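Local coordinates for protein CocE/NonD family hydrolase (Staphylococcus aureus subsp. aureus COL, PDB 3III) that probably hydrolyses ester or amide bonds, as a CocE/NonD-family member of the alpha/beta-hydrolase clan related to the X-Pro dipeptidyl-peptidases, at residues 111-116 and 310-315; 55-60 and 77-82. One frame throughout, in Å; residues are numbered along the deposited sequence.

Both contacts lie around the mixed eleven-stranded sheet of the hydrolase domain. Their centres are about 18 Å apart, on the same side of the chain's centre. Along the chain they come in series. Interaction 2 joins strand 53-60 to the loop after strand 67-74 and is complete before interaction 1 begins. Interaction 1 pairs helix 110-113 and its following turn with the much later helix 306-319. The two meet directly: Val114 CG2 lies 3.6 Å from Phe59 O. Strand 119-124, which follows residues 111-116, runs beside strand 53-60. A distant helix, a short helix and a loop are thus brought together on one alpha/beta framework.

Interaction 1. Residues 111-116 and 310-315; sequences GFWVPN and ERQKSF
Phe112 and Trp113 press their rings against Gln312 and Lys313 of helix 306-319. The tight part is here. The six-membered end of the Trp113 indole comes right up to the helix backbone, with CH2 3.6 Å from Lys313 CA. Gln312 meets the same ring at its edge, where its OE1 is 3.6 Å from Trp113 CZ2. Water 1 bridges the two side chains. It accepts from Trp113 NE1 at 3.0 Å and donates to Gln312 OE1 at 2.6 Å. Asn166 also bonds to Gln312 OE1, so this buried oxygen takes two donors and its amide is held in place. Phe112 lies over one face of the indole, its CD2 3.5 Å above the plane and near the rim. The outer end of its own ring, CZ, reaches Lys313 CD at 3.8 Å.

The other side is looser and partly exposed. Lys313 sets out with CG anti to the backbone N (chi1 178°), which sends its chain towards residues 111-116. The chain bends at chi3 and chi4, and its methylene CD rests 3.7 Å from Asn116 CG. The ammonium goes to Asp317, with which it forms a salt bridge, so it is mainly the methylene chain that meets residues 111-116. Glu310 touches the Phe112 ring lightly at its edge, OE2 lying 4.1 Å from CE1, with carboxylate and ring planes 86° apart. Its charge is paired with Arg306.

Helix 306-319 packs on the central sheet of the alpha/beta-hydrolase domain, and the short helix 110-113 leads into strand 119-124. Trp113 also packs on Val120 of strand 119-124 and meets Tyr118 edge-to-face. From helix 306-319, Gln312 leans on Ile190 and Trp192 of strand 186-192.

Interaction 2. Residues 55-60 and 77-82; sequences YINIFR and GKDNKP
Residues 55-60 form an extended strand, while 77-82 are an irregular loop that passes beside it. The CA atoms of Ile56 and Lys78 come closest, at 7.0 Å, and the bonds between the segments are made by side chains. Gly77 has positive phi (116°), a conformation that suits glycine. Lys78 points its side chain to the strand, and the carboxylate end of Asp79 follows.

Asn57 is the strand's polar contact. Lys78 NZ donates to Asn57 OD1 at 2.8 Å, tilted 33° from the carbonyl plane. On the other limb of the amide, Asn57 ND2 donates to Asp79 OD1 at 2.8 Å. This bond is fairly straight and lies close to the amide plane, but it arrives from above the carboxylate plane. ND2 also donates to water 2, which in turn donates to Lys78 O at 2.6 Å. With both limbs engaged, the flip of the amide is fixed.

Lys78 reaches, extended, across the strand backbone, its CD 3.6 Å from Tyr55 O, and bends at chi4 (60°) to turn NZ to Asn57. Asp79 OD2 receives NZ on its syn lone pair, in a salt bridge of 2.6 Å. NZ has a second salt bridge, to Asp43 of strand 36-47. Two acidic groups around a buried lysine probably favour its charged form.

Strand 53-60 sits between strands 36-47 and 119-124, and strand 119-124 separates it from strand 67-74. This is the 2-4-3 order of the alpha/beta-hydrolase fold, with 67-74 probably its third strand. In that fold the loop after the third strand commonly contributes to the oxyanion hole.

Interaction 1. Residues 111-116 and 310-315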
loop_
_atom_site.group_PDB
_atom_site.type_symbol
_atom_site.label_atom_id
_atom_site.label_comp_id
_atom_site.label_asym_id
_atom_site.label_seq_id
_atom_site.Cartn_x
_atom_site.Cartn_y
_atom_site.Cartn_z
ATOM N N GLY A 111 3.970 2.524 24.098
ATOM C CA GLY A 111 4.472 1.523 25.012
ATOM C C GLY A 111 5.766 0.866 24.485
ATOM O O GLY A 111 6.489 0.207 25.255
ATOM N N PHE A 112 6.041 1.045 23.191
ATOM C CA PHE A 112 7.347 0.561 22.619
ATOM C C PHE A 112 8.333 1.704 22.556
ATOM O O PHE A 112 9.481 1.583 22.974
ATOM C CB PHE A 112 7.168 -0.088 21.219
ATOM C CG PHE A 112 8.491 -0.412 20.533
ATOM C CD1 PHE A 112 9.281 -1.426 21.001
ATOM C CD2 PHE A 112 8.967 0.342 19.482
ATOM C CE1 PHE A 112 10.498 -1.726 20.436
ATOM C CE2 PHE A 112 10.201 0.055 18.915
ATOM C CZ PHE A 112 10.972 -0.978 19.379
ATOM N N TRP A 113 7.905 2.846 22.042
ATOM C CA TRP A 113 8.860 3.912 21.757
ATOM C C TRP A 113 9.261 4.694 22.985
ATOM O O TRP A 113 10.445 4.967 23.173
ATOM C CB TRP A 113 8.348 4.839 20.671
ATOM C CG TRP A 113 8.290 4.156 19.344
ATOM C CD1 TRP A 113 7.201 3.603 18.775
ATOM C CD2 TRP A 113 9.376 3.901 18.459
ATOM N NE1 TRP A 113 7.509 3.048 17.577
ATOM C CE2 TRP A 113 8.851 3.206 17.357
ATOM C CE3 TRP A 113 10.734 4.216 18.473
ATOM C CZ2 TRP A 113 9.625 2.832 16.294
ATOM C CZ3 TRP A 113 11.504 3.831 17.432
ATOM C CH2 TRP A 113 10.963 3.135 16.350
ATOM N N VAL A 114 8.307 5.047 23.825
ATOM C CA VAL A 114 8.610 5.889 24.964
ATOM C C VAL A 114 9.570 5.249 25.977
ATOM O O VAL A 114 10.454 5.927 26.458
ATOM C CB VAL A 114 7.363 6.536 25.605
ATOM C CG1 VAL A 114 7.774 7.404 26.773
ATOM C CG2 VAL A 114 6.673 7.409 24.567
ATOM N N PRO A 115 9.463 3.960 26.268
ATOM C CA PRO A 115 10.445 3.350 27.172
ATOM C C PRO A 115 11.842 3.321 26.578
ATOM O O PRO A 115 12.816 3.212 27.298
ATOM C CB PRO A 115 9.932 1.950 27.366
ATOM C CG PRO A 115 8.470 2.103 27.201
ATOM C CD PRO A 115 8.309 3.069 26.074
ATOM N N ASN A 116 11.934 3.438 25.273
ATOM C CA ASN A 116 13.257 3.545 24.593
ATOM C C ASN A 116 13.723 5.016 24.476
ATOM O O ASN A 116 14.640 5.342 23.687
ATOM C CB ASN A 116 13.179 2.876 23.220
ATOM C CG ASN A 116 13.196 1.378 23.291
ATOM O OD1 ASN A 116 12.228 0.662 22.937
ATOM N ND2 ASN A 116 14.270 0.879 23.759
ATOM N N GLU A 310 12.114 -3.607 15.953
ATOM C CA GLU A 310 13.505 -3.438 16.236
ATOM C C GLU A 310 14.209 -2.819 14.992
ATOM O O GLU A 310 15.142 -2.021 15.134
ATOM C CB GLU A 310 14.191 -4.750 16.671
ATOM C CG GLU A 310 13.740 -5.409 17.965
ATOM C CD GLU A 310 14.169 -4.624 19.180
ATOM O OE1 GLU A 310 15.280 -4.022 19.138
ATOM O OE2 GLU A 310 13.396 -4.608 20.142
ATOM N N ARG A 311 13.737 -3.161 13.801
ATOM C CA ARG A 311 14.298 -2.604 12.553
ATOM C C ARG A 311 14.012 -1.095 12.484
ATOM O O ARG A 311 14.925 -0.280 12.214
ATOM C CB ARG A 311 13.707 -3.372 11.355
ATOM C CG ARG A 311 14.138 -2.877 9.955
ATOM C CD ARG A 311 13.211 -3.366 8.848
ATOM N NE ARG A 311 12.719 -4.707 9.072
ATOM C CZ ARG A 311 13.384 -5.816 8.770
ATOM N NH1 ARG A 311 14.577 -5.691 8.222
ATOM N NH2 ARG A 311 12.863 -7.043 9.071
ATOM N N GLN A 312 12.768 -0.744 12.741
ATOM C CA GLN A 312 12.321 0.682 12.806
ATOM C C GLN A 312 13.170 1.453 13.797
ATOM O O GLN A 312 13.592 2.579 13.524
ATOM C CB GLN A 312 10.853 0.811 13.204
ATOM C CG GLN A 312 9.789 0.253 12.227
ATOM C CD GLN A 312 8.414 0.126 12.894
ATOM O OE1 GLN A 312 7.959 1.037 13.593
ATOM N NE2 GLN A 312 7.734 -0.978 12.641
ATOM N N LYS A 313 13.405 0.835 14.959
ATOM C CA LYS A 313 14.133 1.491 16.029
ATOM C C LYS A 313 15.617 1.655 15.646
ATOM O O LYS A 313 16.215 2.668 15.947
ATOM C CB LYS A 313 13.977 0.709 17.368
ATOM C CG LYS A 313 14.772 1.319 18.583
ATOM C CD LYS A 313 14.458 0.516 19.903
ATOM C CE LYS A 313 15.690 -0.144 20.450
ATOM N NZ LYS A 313 16.894 0.845 20.675
ATOM N N SER A 314 16.196 0.670 14.965
ATOM C CA SER A 314 17.575 0.780 14.575
ATOM C C SER A 314 17.762 1.973 13.584
ATOM O O SER A 314 18.704 2.757 13.716
ATOM C CB SER A 314 18.100 -0.540 13.989
ATOM O OG SER A 314 19.435 -0.297 13.486
ATOM N N PHE A 315 16.819 2.120 12.665
ATOM C CA PHE A 315 16.807 3.214 11.673
ATOM C C PHE A 315 16.654 4.557 12.380
ATOM O O PHE A 315 17.434 5.484 12.142
ATOM C CB PHE A 315 15.666 2.953 10.702
ATOM C CG PHE A 315 15.389 4.039 9.699
ATOM C CD1 PHE A 315 16.267 4.302 8.644
ATOM C CD2 PHE A 315 14.200 4.754 9.773
ATOM C CE1 PHE A 315 15.955 5.277 7.695
ATOM C CE2 PHE A 315 13.878 5.727 8.830
ATOM C CZ PHE A 315 14.777 5.989 7.770
HETATM O O HOH W 1 6.100 1.507 15.416
#

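Interaction 2. Residues 55-60 and 77-82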
loop_
_atom_site.group_PDB
_atom_site.type_symbol
_atom_site.label_atom_id
_atom_site.label_comp_id
_atom_site.label_asym_id
_atom_site.label_seq_id
_atom_site.Cartn_x
_atom_site.Cartn_y
_atom_site.Cartn_z
ATOM N N TYR A 55 -5.578 19.143 16.897
ATOM C CA TYR A 55 -5.508 18.495 18.196
ATOM C C TYR A 55 -4.571 17.321 18.207
ATOM O O TYR A 55 -4.549 16.515 17.285
ATOM C CB TYR A 55 -6.905 18.103 18.705
ATOM C CG TYR A 55 -7.739 19.349 18.948
ATOM C CD1 TYR A 55 -7.897 19.870 20.228
ATOM C CD2 TYR A 55 -8.341 20.006 17.885
ATOM C CE1 TYR A 55 -8.627 21.055 20.430
ATOM C CE2 TYR A 55 -9.030 21.163 18.070
ATOM C CZ TYR A 55 -9.177 21.680 19.339
ATOM O OH TYR A 55 -9.925 22.797 19.502
ATOM N N ILE A 56 -3.795 17.218 19.271
ATOM C CA ILE A 56 -2.764 16.138 19.392
ATOM C C ILE A 56 -2.727 15.527 20.783
ATOM O O ILE A 56 -3.242 16.098 21.758
ATOM C CB ILE A 56 -1.315 16.681 19.091
ATOM C CG1 ILE A 56 -0.872 17.698 20.151
ATOM C CG2 ILE A 56 -1.300 17.403 17.761
ATOM C CD1 ILE A 56 0.610 18.294 19.943
ATOM N N ASN A 57 -2.070 14.371 20.873
ATOM C CA ASN A 57 -1.595 13.829 22.131
ATOM C C ASN A 57 -0.083 13.713 22.076
ATOM O O ASN A 57 0.483 13.395 21.036
ATOM C CB ASN A 57 -2.149 12.425 22.347
ATOM C CG ASN A 57 -3.659 12.392 22.414
ATOM O OD1 ASN A 57 -4.293 13.312 22.937
ATOM N ND2 ASN A 57 -4.235 11.288 21.970
ATOM N N ILE A 58 0.558 13.923 23.213
ATOM C CA ILE A 58 1.991 13.771 23.346
ATOM C C ILE A 58 2.302 12.758 24.458
ATOM O O ILE A 58 1.915 12.950 25.599
ATOM C CB ILE A 58 2.667 15.097 23.781
ATOM C CG1 ILE A 58 2.377 16.261 22.815
ATOM C CG2 ILE A 58 4.200 14.902 23.981
ATOM C CD1 ILE A 58 2.705 17.697 23.416
ATOM N N PHE A 59 3.011 11.687 24.123
ATOM C CA PHE A 59 3.478 10.734 25.118
ATOM C C PHE A 59 4.969 10.927 25.249
ATOM O O PHE A 59 5.695 10.887 24.224
ATOM C CB PHE A 59 3.238 9.322 24.604
ATOM C CG PHE A 59 1.770 8.950 24.452
ATOM C CD1 PHE A 59 1.119 8.313 25.464
ATOM C CD2 PHE A 59 1.061 9.274 23.285
ATOM C CE1 PHE A 59 -0.235 7.973 25.326
ATOM C CE2 PHE A 59 -0.256 8.939 23.114
ATOM C CZ PHE A 59 -0.916 8.279 24.130
ATOM N N ARG A 60 5.424 11.136 26.474
ATOM C CA ARG A 60 6.820 11.411 26.718
ATOM C C ARG A 60 7.321 10.882 28.042
ATOM O O ARG A 60 6.541 10.659 28.956
ATOM C CB ARG A 60 7.093 12.900 26.565
ATOM C CG ARG A 60 6.248 13.803 27.426
ATOM C CD ARG A 60 6.521 15.287 27.117
ATOM N NE ARG A 60 5.841 16.143 28.101
ATOM C CZ ARG A 60 6.322 16.420 29.310
ATOM N NH1 ARG A 60 7.483 15.950 29.714
ATOM N NH2 ARG A 60 5.614 17.160 30.147
ATOM N N GLY A 77 -9.021 9.530 14.105
ATOM C CA GLY A 77 -9.265 9.645 15.527
ATOM C C GLY A 77 -7.979 9.379 16.291
ATOM O O GLY A 77 -7.462 8.272 16.255
ATOM N N LYS A 78 -7.464 10.406 16.980
ATOM C CA LYS A 78 -6.231 10.294 17.773
ATOM C C LYS A 78 -6.432 9.538 19.111
ATOM O O LYS A 78 -5.416 9.108 19.723
ATOM C CB LYS A 78 -5.635 11.662 18.045
ATOM C CG LYS A 78 -6.437 12.528 19.045
ATOM C CD LYS A 78 -5.671 13.802 19.421
ATOM C CE LYS A 78 -6.399 14.679 20.405
ATOM N NZ LYS A 78 -6.676 13.990 21.713
ATOM N N ASP A 79 -7.669 9.411 19.576
ATOM C CA ASP A 79 -7.939 8.739 20.827
ATOM C C ASP A 79 -8.625 7.401 20.656
ATOM O O ASP A 79 -9.188 6.864 21.595
ATOM C CB ASP A 79 -8.766 9.667 21.705
ATOM C CG ASP A 79 -8.001 10.882 22.057
ATOM O OD1 ASP A 79 -6.930 10.700 22.625
ATOM O OD2 ASP A 79 -8.423 11.999 21.728
ATOM N N ASN A 80 -8.582 6.851 19.461
ATOM C CA ASN A 80 -9.154 5.523 19.253
ATOM C C ASN A 80 -8.495 4.457 20.133
ATOM O O ASN A 80 -7.259 4.282 20.131
ATOM C CB ASN A 80 -9.094 5.121 17.773
ATOM C CG ASN A 80 -9.931 6.045 16.864
ATOM O OD1 ASN A 80 -10.636 6.997 17.309
ATOM N ND2 ASN A 80 -9.867 5.754 15.581
ATOM N N LYS A 81 -9.324 3.804 20.943
ATOM C CA LYS A 81 -8.912 2.590 21.616
ATOM C C LYS A 81 -8.910 1.458 20.548
ATOM O O LYS A 81 -9.929 1.227 19.874
ATOM C CB LYS A 81 -9.834 2.265 22.827
ATOM C CG LYS A 81 -9.242 1.228 23.773
ATOM C CD LYS A 81 -10.108 1.037 25.012
ATOM C CE LYS A 81 -9.681 -0.199 25.805
ATOM N NZ LYS A 81 -9.828 -1.445 24.976
ATOM N N PRO A 82 -7.760 0.765 20.374
ATOM C CA PRO A 82 -7.768 -0.283 19.323
ATOM C C PRO A 82 -8.851 -1.359 19.569
ATOM O O PRO A 82 -9.070 -1.745 20.728
ATOM C CB PRO A 82 -6.359 -0.888 19.405
ATOM C CG PRO A 82 -5.826 -0.529 20.826
ATOM C CD PRO A 82 -6.548 0.742 21.231
HETATM O O HOH W 2 -3.249 8.720 21.131
#